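PDB 6U1U: angiopoietin-related protein 4 from Homo sapiens, which mediates inactivation of lipoprotein lipase, thereby regulating triglyceride clearance from the blood, restrains endothelial cell proliferation and migration, and is represented here by its C-terminal fibrinogen-like domain. Local coordinates for residues R2-L7 with G39-Q44; I43-D48 with G69-G74. All blocks are in the same frame, centred on the assembly; numbering follows the deposited sequence.

Contact 1: residues R2-L7 with G39-Q44; sequences RDCQEL and GWTVIQ
Gln-5 and Gly-39 bring the first turn of helix 4-9 against the beginning of strand 38-46, their CA atoms 4.0 Å apart. So close an approach suits a residue without a side chain: any CB on Gly-39 would run into Cys-4 O. Asp-3 starts the helix as its N-cap, OD1 accepting from Glu-6 N at 2.9 Å. With CG anti to the backbone N (chi1 169°) and a bend at chi2, Gln-5 curls its amide back to the strand, where OE1 accepts from Gly-39 N at 2.8 Å, an almost straight bond (171° at the hydrogen) met nearly along the C=O axis. Its NE2 donates to Gln-9 one turn later, which helps fix the rotation of the amide. A leucine here would probably leave Gly-39 N without this acceptor and loosen the helix from the strand. Cys-4 points at the strand, SG lying 3.3 Å from Thr-41 OG1 and forming the disulfide to Cys-32 on the adjacent strand 28-35. Trp-40 leaves the backbone away from the helix, its NE1 bonding Asp-37 OD2. A covalent link to one strand and a directed amide bond to the next thus anchor the N-terminal helix of this fibrinogen-like domain to its main sheet.

Contact 2: residues I43-D48 with G69-G74; sequences IQRRHD and GEFWLG
Glu-70 reaches across from its loop to the end of strand 38-46 and gathers the backbone where that strand turns into a loop. Its chain is extended beyond CG, and Glu-70 OE2 accepts from His-47 N at 2.7 Å on the anti lone pair and from Asp-48 N at 2.8 Å from above the carboxylate plane; Gly-49 N is a third donor. OE1 takes Val-51 N and, through a water, Arg-46 NH2. A carboxylate suits the place because it can serve several N-H groups at once. On the way, Glu-70 CG lies over one face of the His-47 ring in a CH-pi contact, 3.9 Å from the centroid. Asp-48 OD1, 3.3 Å from Glu-70 OE2, brings a like charge close, a cost probably eased by these donors and by Ser-50, whose OG bonds OD1.

Arg-45 and Phe-71 form the antiparallel hydrogen-bonded pair joining strands 38-46 and 71-72 in the main sheet of the fibrinogen C-terminal fold; Gln-44 and Trp-72 are the neighbouring non-hydrogen-bonded pair. A bend at chi3 (73°) turns the Arg-45 guanidinium side-on, and NE and NH2 both grip Gly-69 O, at 2.9 and 3.0 Å, in the guanidinium plane. Phe-71 CE2 lies over one face of that group, the ring offering its edge, with the two planes 75° apart.

Ile-43 contributes mainly backbone. Ile-43 O accepts from Leu-73 N at 2.9 Å, the donor above the carbonyl plane, and from a water that also accepts from Gly-74 N and sits over the Trp-72 ring centre. With Gln-44 it forms a classic beta bulge opposite Met-211, while its apolar side chain packs on Met-211 and Ile-213. Trp-72 meets Gln-44 CG at its ring edge and sends NE1 to Tyr-60 O.

Strand 38-46 carries both contacts, whose centres lie about 15 Å apart and which share Ile-43 and Gln-44. Contact 1 is buried, although its centre is farther from the middle of the chain, about 14 Å against about 9 Å; contact 2 is only partly buried, with Asp-48 at its exposed end. Their chemistry follows their place. Contact 1 sets a helix against one end of the strand through one amide-to-backbone bond beside a disulfide; contact 2 is antiparallel strand pairing within the sheet, a backbone ladder to which charged side chains and water are added. They meet directly, Val-42 CG1 lying 3.4 Å from Phe-71 CZ and Thr-41 CG2 packing on Leu-73 CD2, so carbon atoms join the two.

Contact 1: residues R2-L7 with G39-Q44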
ATOM      1  N   ARG A   2      14.263 -14.260  -6.425  1.00 28.48           N
ATOM      2  CA  ARG A   2      13.009 -13.741  -6.944  1.00 32.65           C
ATOM      3  C   ARG A   2      12.450 -12.613  -6.100  1.00 31.28           C
ATOM      4  O   ARG A   2      11.635 -11.830  -6.593  1.00 29.83           O
ATOM      5  CB  ARG A   2      11.985 -14.870  -7.028  1.00 35.94           C
ATOM      6  CG  ARG A   2      12.223 -15.851  -8.152  1.00 40.22           C
ATOM      7  CD  ARG A   2      11.276 -17.045  -7.980  1.00 44.63           C
ATOM      8  NE  ARG A   2      11.368 -17.553  -6.605  1.00 54.10           N
ATOM      9  CZ  ARG A   2      10.434 -18.282  -5.993  1.00 56.19           C
ATOM     10  NH1 ARG A   2       9.310 -18.615  -6.628  1.00 55.75           N
ATOM     11  NH2 ARG A   2      10.627 -18.676  -4.740  1.00 57.27           N
ATOM     12  N   ASP A   3      12.854 -12.499  -4.842  1.00 26.92           N
ATOM     13  CA  ASP A   3      12.253 -11.521  -3.951  1.00 28.80           C
ATOM     14  C   ASP A   3      13.102 -11.476  -2.681  1.00 22.45           C
ATOM     15  O   ASP A   3      14.092 -12.204  -2.550  1.00 25.01           O
ATOM     16  CB  ASP A   3      10.799 -11.869  -3.650  1.00 27.24           C
ATOM     17  CG  ASP A   3      10.644 -13.276  -3.088  1.00 34.52           C
ATOM     18  OD1 ASP A   3      11.423 -13.655  -2.192  1.00 29.92           O
ATOM     19  OD2 ASP A   3       9.738 -14.017  -3.546  1.00 40.71           O
ATOM     20  N   CYS A   4      12.711 -10.602  -1.755  1.00 23.74           N
ATOM     21  CA  CYS A   4      13.512 -10.399  -0.551  1.00 23.43           C
ATOM     22  C   CYS A   4      13.554 -11.648   0.334  1.00 25.31           C
ATOM     23  O   CYS A   4      14.545 -11.864   1.037  1.00 23.53           O
ATOM     24  CB  CYS A   4      12.971  -9.198   0.241  1.00 23.11           C
ATOM     25  SG  CYS A   4      13.181  -7.620  -0.675  1.00 27.04           S
ATOM     26  N   GLN A   5      12.497 -12.466   0.333  1.00 27.21           N
ATOM     27  CA  GLN A   5      12.542 -13.682   1.154  1.00 28.12           C
ATOM     28  C   GLN A   5      13.550 -14.675   0.584  1.00 27.75           C
ATOM     29  O   GLN A   5      14.272 -15.345   1.339  1.00 28.52           O
ATOM     30  CB  GLN A   5      11.131 -14.294   1.278  1.00 29.11           C
ATOM     31  CG  GLN A   5      11.083 -15.716   1.892  1.00 33.92           C
ATOM     32  CD  GLN A   5      11.643 -15.768   3.299  1.00 34.41           C
ATOM     33  OE1 GLN A   5      11.733 -14.748   3.969  1.00 29.29           O
ATOM     34  NE2 GLN A   5      11.999 -16.979   3.770  1.00 39.67           N
ATOM     35  N   GLU A   6      13.658 -14.756  -0.743  1.00 28.57           N
ATOM     36  CA  GLU A   6      14.715 -15.579  -1.319  1.00 30.29           C
ATOM     37  C   GLU A   6      16.086 -15.065  -0.909  1.00 28.42           C
ATOM     38  O   GLU A   6      16.997 -15.852  -0.629  1.00 31.07           O
ATOM     39  CB  GLU A   6      14.606 -15.611  -2.836  1.00 32.27           C
ATOM     40  CG  GLU A   6      15.288 -16.784  -3.495  1.00 40.93           C
ATOM     41  CD  GLU A   6      14.646 -17.115  -4.846  1.00 42.43           C
ATOM     42  OE1 GLU A   6      13.401 -17.202  -4.917  1.00 45.16           O
ATOM     43  OE2 GLU A   6      15.385 -17.281  -5.830  1.00 44.17           O
ATOM     44  N   LEU A   7      16.265 -13.738  -0.918  1.00 24.29           N
ATOM     45  CA  LEU A   7      17.551 -13.178  -0.493  1.00 24.82           C
ATOM     46  C   LEU A   7      17.836 -13.538   0.961  1.00 25.03           C
ATOM     47  O   LEU A   7      18.974 -13.864   1.319  1.00 28.10           O
ATOM     48  CB  LEU A   7      17.539 -11.669  -0.651  1.00 25.17           C
ATOM     49  CG  LEU A   7      17.899 -11.197  -2.047  1.00 31.19           C
ATOM     50  CD1 LEU A   7      17.546  -9.697  -2.202  1.00 27.86           C
ATOM     51  CD2 LEU A   7      19.390 -11.428  -2.258  1.00 33.81           C
ATOM     52  N   GLY A  39      12.369 -12.254   5.009  1.00 23.71           N
ATOM     53  CA  GLY A  39      12.625 -11.070   4.184  1.00 19.49           C
ATOM     54  C   GLY A  39      11.307 -10.473   3.731  1.00 20.87           C
ATOM     55  O   GLY A  39      10.420 -11.195   3.275  1.00 22.31           O
ATOM     56  N   TRP A  40      11.200  -9.145   3.836  1.00 19.86           N
ATOM     57  CA  TRP A  40      10.014  -8.394   3.431  1.00 18.68           C
ATOM     58  C   TRP A  40      10.383  -7.376   2.365  1.00 17.97           C
ATOM     59  O   TRP A  40      11.420  -6.720   2.465  1.00 20.40           O
ATOM     60  CB  TRP A  40       9.430  -7.614   4.610  1.00 19.73           C
ATOM     61  CG  TRP A  40       8.906  -8.494   5.660  1.00 22.14           C
ATOM     62  CD1 TRP A  40       9.651  -9.136   6.659  1.00 28.52           C
ATOM     63  CD2 TRP A  40       7.532  -8.837   5.901  1.00 23.33           C
ATOM     64  NE1 TRP A  40       8.797  -9.863   7.482  1.00 24.37           N
ATOM     65  CE2 TRP A  40       7.505  -9.695   7.044  1.00 28.18           C
ATOM     66  CE3 TRP A  40       6.321  -8.496   5.280  1.00 21.50           C
ATOM     67  CZ2 TRP A  40       6.318 -10.219   7.565  1.00 29.08           C
ATOM     68  CZ3 TRP A  40       5.120  -9.048   5.816  1.00 22.22           C
ATOM     69  CH2 TRP A  40       5.148  -9.872   6.959  1.00 26.28           C
ATOM     70  N   THR A  41       9.551  -7.241   1.336  1.00 17.00           N
ATOM     71  CA  THR A  41       9.786  -6.192   0.337  1.00 17.56           C
ATOM     72  C   THR A  41       9.023  -4.942   0.731  1.00 18.00           C
ATOM     73  O   THR A  41       7.818  -5.016   0.959  1.00 17.53           O
ATOM     74  CB  THR A  41       9.291  -6.646  -1.023  1.00 21.62           C
ATOM     75  OG1 THR A  41       9.964  -7.870  -1.358  1.00 23.09           O
ATOM     76  CG2 THR A  41       9.572  -5.518  -2.079  1.00 21.21           C
ATOM     77  N   VAL A  42       9.700  -3.802   0.797  1.00 17.44           N
ATOM     78  CA  VAL A  42       8.998  -2.568   1.148  1.00 16.87           C
ATOM     79  C   VAL A  42       8.318  -2.056  -0.119  1.00 17.36           C
ATOM     80  O   VAL A  42       8.987  -1.824  -1.127  1.00 17.51           O
ATOM     81  CB  VAL A  42       9.967  -1.506   1.689  1.00 18.41           C
ATOM     82  CG1 VAL A  42       9.181  -0.199   1.981  1.00 20.69           C
ATOM     83  CG2 VAL A  42      10.700  -2.035   2.947  1.00 22.44           C
ATOM     84  N   ILE A  43       6.991  -1.871  -0.080  1.00 16.21           N
ATOM     85  CA  ILE A  43       6.288  -1.418  -1.276  1.00 15.96           C
ATOM     86  C   ILE A  43       5.849   0.032  -1.195  1.00 16.82           C
ATOM     87  O   ILE A  43       5.447   0.598  -2.230  1.00 17.26           O
ATOM     88  CB  ILE A  43       5.091  -2.329  -1.612  1.00 16.19           C
ATOM     89  CG1 ILE A  43       3.939  -2.139  -0.620  1.00 19.30           C
ATOM     90  CG2 ILE A  43       5.571  -3.777  -1.642  1.00 17.45           C
ATOM     91  CD1 ILE A  43       2.606  -2.884  -1.083  1.00 18.43           C
ATOM     92  N   GLN A  44       5.943   0.655  -0.029  1.00 16.61           N
ATOM     93  CA  GLN A  44       5.542   2.048   0.120  1.00 15.60           C
ATOM     94  C   GLN A  44       6.228   2.548   1.378  1.00 15.33           C
ATOM     95  O   GLN A  44       6.309   1.803   2.368  1.00 18.08           O
ATOM     96  CB  GLN A  44       4.023   2.161   0.274  1.00 16.32           C
ATOM     97  CG  GLN A  44       3.514   3.637   0.272  1.00 16.56           C
ATOM     98  CD  GLN A  44       3.138   4.175   1.663  1.00 17.15           C
ATOM     99  OE1 GLN A  44       3.729   3.795   2.663  1.00 18.57           O
ATOM    100  NE2 GLN A  44       2.153   5.094   1.720  1.00 18.60           N
TER

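Contact 2: residues I43-D48 with G69-G74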
ATOM      1  N   ILE A  43       6.991  -1.871  -0.080  1.00 16.21           N
ATOM      2  CA  ILE A  43       6.288  -1.418  -1.276  1.00 15.96           C
ATOM      3  C   ILE A  43       5.849   0.032  -1.195  1.00 16.82           C
ATOM      4  O   ILE A  43       5.447   0.598  -2.230  1.00 17.26           O
ATOM      5  CB  ILE A  43       5.091  -2.329  -1.612  1.00 16.19           C
ATOM      6  CG1 ILE A  43       3.939  -2.139  -0.620  1.00 19.30           C
ATOM      7  CG2 ILE A  43       5.571  -3.777  -1.642  1.00 17.45           C
ATOM      8  CD1 ILE A  43       2.606  -2.884  -1.083  1.00 18.43           C
ATOM      9  N   GLN A  44       5.943   0.655  -0.029  1.00 16.61           N
ATOM     10  CA  GLN A  44       5.542   2.048   0.120  1.00 15.60           C
ATOM     11  C   GLN A  44       6.228   2.548   1.378  1.00 15.33           C
ATOM     12  O   GLN A  44       6.309   1.803   2.368  1.00 18.08           O
ATOM     13  CB  GLN A  44       4.023   2.161   0.274  1.00 16.32           C
ATOM     14  CG  GLN A  44       3.514   3.637   0.272  1.00 16.56           C
ATOM     15  CD  GLN A  44       3.138   4.175   1.663  1.00 17.15           C
ATOM     16  OE1 GLN A  44       3.729   3.795   2.663  1.00 18.57           O
ATOM     17  NE2 GLN A  44       2.153   5.094   1.720  1.00 18.60           N
ATOM     18  N   ARG A  45       6.696   3.800   1.344  1.00 16.46           N
ATOM     19  CA  ARG A  45       7.297   4.391   2.541  1.00 18.12           C
ATOM     20  C   ARG A  45       7.109   5.897   2.482  1.00 20.15           C
ATOM     21  O   ARG A  45       7.396   6.517   1.448  1.00 20.48           O
ATOM     22  CB  ARG A  45       8.804   4.030   2.614  1.00 20.93           C
ATOM     23  CG  ARG A  45       9.525   4.608   3.826  1.00 24.53           C
ATOM     24  CD  ARG A  45      10.900   3.908   4.007  1.00 25.60           C
ATOM     25  NE  ARG A  45      11.804   4.372   2.968  1.00 29.31           N
ATOM     26  CZ  ARG A  45      12.968   3.794   2.657  1.00 30.43           C
ATOM     27  NH1 ARG A  45      13.364   2.692   3.319  1.00 29.64           N
ATOM     28  NH2 ARG A  45      13.720   4.320   1.695  1.00 23.88           N
ATOM     29  N   ARG A  46       6.571   6.470   3.564  1.00 20.23           N
ATOM     30  CA  ARG A  46       6.325   7.935   3.660  1.00 20.83           C
ATOM     31  C   ARG A  46       6.760   8.398   5.052  1.00 21.29           C
ATOM     32  O   ARG A  46       6.529   7.638   6.015  1.00 19.81           O
ATOM     33  CB  ARG A  46       4.846   8.247   3.406  1.00 21.17           C
ATOM     34  CG  ARG A  46       4.354   7.836   2.026  1.00 23.53           C
ATOM     35  CD  ARG A  46       2.984   8.407   1.707  1.00 22.05           C
ATOM     36  NE  ARG A  46       3.050   9.797   1.277  1.00 21.36           N
ATOM     37  CZ  ARG A  46       1.995  10.534   0.953  1.00 23.89           C
ATOM     38  NH1 ARG A  46       0.781  10.013   1.008  1.00 19.79           N
ATOM     39  NH2 ARG A  46       2.155  11.789   0.574  1.00 20.19           N
ATOM     40  N   HIS A  47       7.347   9.596   5.160  1.00 22.67           N
ATOM     41  CA  HIS A  47       7.831  10.053   6.462  1.00 23.62           C
ATOM     42  C   HIS A  47       8.091  11.554   6.550  1.00 25.30           C
ATOM     43  O   HIS A  47       8.299  12.056   7.663  1.00 27.68           O
ATOM     44  CB  HIS A  47       9.120   9.337   6.877  1.00 24.65           C
ATOM     45  CG  HIS A  47      10.151   9.286   5.804  1.00 26.76           C
ATOM     46  ND1 HIS A  47      10.549   8.106   5.213  1.00 30.55           N
ATOM     47  CD2 HIS A  47      10.853  10.270   5.191  1.00 26.52           C
ATOM     48  CE1 HIS A  47      11.456   8.365   4.285  1.00 27.85           C
ATOM     49  NE2 HIS A  47      11.661   9.669   4.258  1.00 27.63           N
ATOM     50  N   ASP A  48       8.086  12.275   5.415  1.00 23.40           N
ATOM     51  CA  ASP A  48       8.330  13.719   5.489  1.00 24.48           C
ATOM     52  C   ASP A  48       7.617  14.566   4.430  1.00 27.18           C
ATOM     53  O   ASP A  48       7.776  15.795   4.445  1.00 26.92           O
ATOM     54  CB  ASP A  48       9.862  13.974   5.458  1.00 25.93           C
ATOM     55  CG  ASP A  48      10.528  13.587   4.126  1.00 26.93           C
ATOM     56  OD1 ASP A  48       9.858  13.149   3.177  1.00 26.15           O
ATOM     57  OD2 ASP A  48      11.777  13.703   4.044  1.00 32.11           O
ATOM     58  N   GLY A  69      14.415   7.321   0.036  1.00 24.28           N
ATOM     59  CA  GLY A  69      13.540   8.198   0.801  1.00 24.93           C
ATOM     60  C   GLY A  69      12.092   7.711   0.735  1.00 20.33           C
ATOM     61  O   GLY A  69      11.853   6.519   0.956  1.00 22.46           O
ATOM     62  N   GLU A  70      11.127   8.583   0.409  1.00 22.01           N
ATOM     63  CA  GLU A  70       9.725   8.168   0.257  1.00 20.48           C
ATOM     64  C   GLU A  70       9.482   7.614  -1.146  1.00 20.90           C
ATOM     65  O   GLU A  70      10.002   8.156  -2.136  1.00 20.26           O
ATOM     66  CB  GLU A  70       8.779   9.349   0.460  1.00 19.75           C
ATOM     67  CG  GLU A  70       8.933  10.095   1.793  1.00 20.82           C
ATOM     68  CD  GLU A  70       7.856  11.149   1.920  1.00 22.64           C
ATOM     69  OE1 GLU A  70       7.646  11.891   0.925  1.00 24.02           O
ATOM     70  OE2 GLU A  70       7.173  11.197   2.982  1.00 24.98           O
ATOM     71  N   PHE A  71       8.653   6.564  -1.249  1.00 19.47           N
ATOM     72  CA  PHE A  71       8.456   5.989  -2.572  1.00 17.34           C
ATOM     73  C   PHE A  71       7.230   5.095  -2.593  1.00 18.32           C
ATOM     74  O   PHE A  71       6.705   4.663  -1.551  1.00 17.32           O
ATOM     75  CB  PHE A  71       9.694   5.183  -3.022  1.00 17.57           C
ATOM     76  CG  PHE A  71       9.955   3.924  -2.174  1.00 18.28           C
ATOM     77  CD1 PHE A  71       9.272   2.741  -2.426  1.00 16.99           C
ATOM     78  CD2 PHE A  71      10.885   3.955  -1.146  1.00 20.38           C
ATOM     79  CE1 PHE A  71       9.482   1.605  -1.661  1.00 17.71           C
ATOM     80  CE2 PHE A  71      11.137   2.823  -0.385  1.00 19.72           C
ATOM     81  CZ  PHE A  71      10.437   1.661  -0.613  1.00 19.27           C
ATOM     82  N   TRP A  72       6.822   4.776  -3.819  1.00 15.61           N
ATOM     83  CA  TRP A  72       5.829   3.759  -4.132  1.00 16.28           C
ATOM     84  C   TRP A  72       6.510   2.790  -5.096  1.00 17.70           C
ATOM     85  O   TRP A  72       6.982   3.231  -6.144  1.00 17.99           O
ATOM     86  CB  TRP A  72       4.600   4.420  -4.792  1.00 16.67           C
ATOM     87  CG  TRP A  72       3.572   3.448  -5.283  1.00 16.63           C
ATOM     88  CD1 TRP A  72       3.297   3.105  -6.578  1.00 16.21           C
ATOM     89  CD2 TRP A  72       2.654   2.714  -4.464  1.00 16.38           C
ATOM     90  NE1 TRP A  72       2.280   2.153  -6.604  1.00 15.94           N
ATOM     91  CE2 TRP A  72       1.861   1.926  -5.320  1.00 17.65           C
ATOM     92  CE3 TRP A  72       2.433   2.644  -3.069  1.00 16.01           C
ATOM     93  CZ2 TRP A  72       0.837   1.082  -4.834  1.00 18.23           C
ATOM     94  CZ3 TRP A  72       1.436   1.825  -2.585  1.00 16.27           C
ATOM     95  CH2 TRP A  72       0.645   1.043  -3.467  1.00 18.34           C
ATOM     96  N   LEU A  73       6.618   1.498  -4.730  1.00 15.67           N
ATOM     97  CA  LEU A  73       7.412   0.570  -5.561  1.00 16.20           C
ATOM     98  C   LEU A  73       6.797   0.400  -6.950  1.00 19.87           C
ATOM     99  O   LEU A  73       7.518   0.374  -7.965  1.00 17.58           O
ATOM    100  CB  LEU A  73       7.533  -0.785  -4.871  1.00 16.03           C
ATOM    101  CG  LEU A  73       8.191  -1.931  -5.659  1.00 15.96           C
ATOM    102  CD1 LEU A  73       9.629  -1.493  -6.059  1.00 16.58           C
ATOM    103  CD2 LEU A  73       8.232  -3.205  -4.846  1.00 18.41           C
ATOM    104  N   GLY A  74       5.472   0.292  -7.014  1.00 17.32           N
ATOM    105  CA  GLY A  74       4.808   0.137  -8.340  1.00 16.17           C
ATOM    106  C   GLY A  74       4.023  -1.164  -8.346  1.00 17.34           C
ATOM    107  O   GLY A  74       4.522  -2.230  -8.017  1.00 17.10           O
TER
HETATM  108  O   HOH W   1       3.929  -0.347  -4.501  1.00 19.03           O
HETATM  109  O   HOH W   2       5.019  12.343   0.628  1.00 24.85           O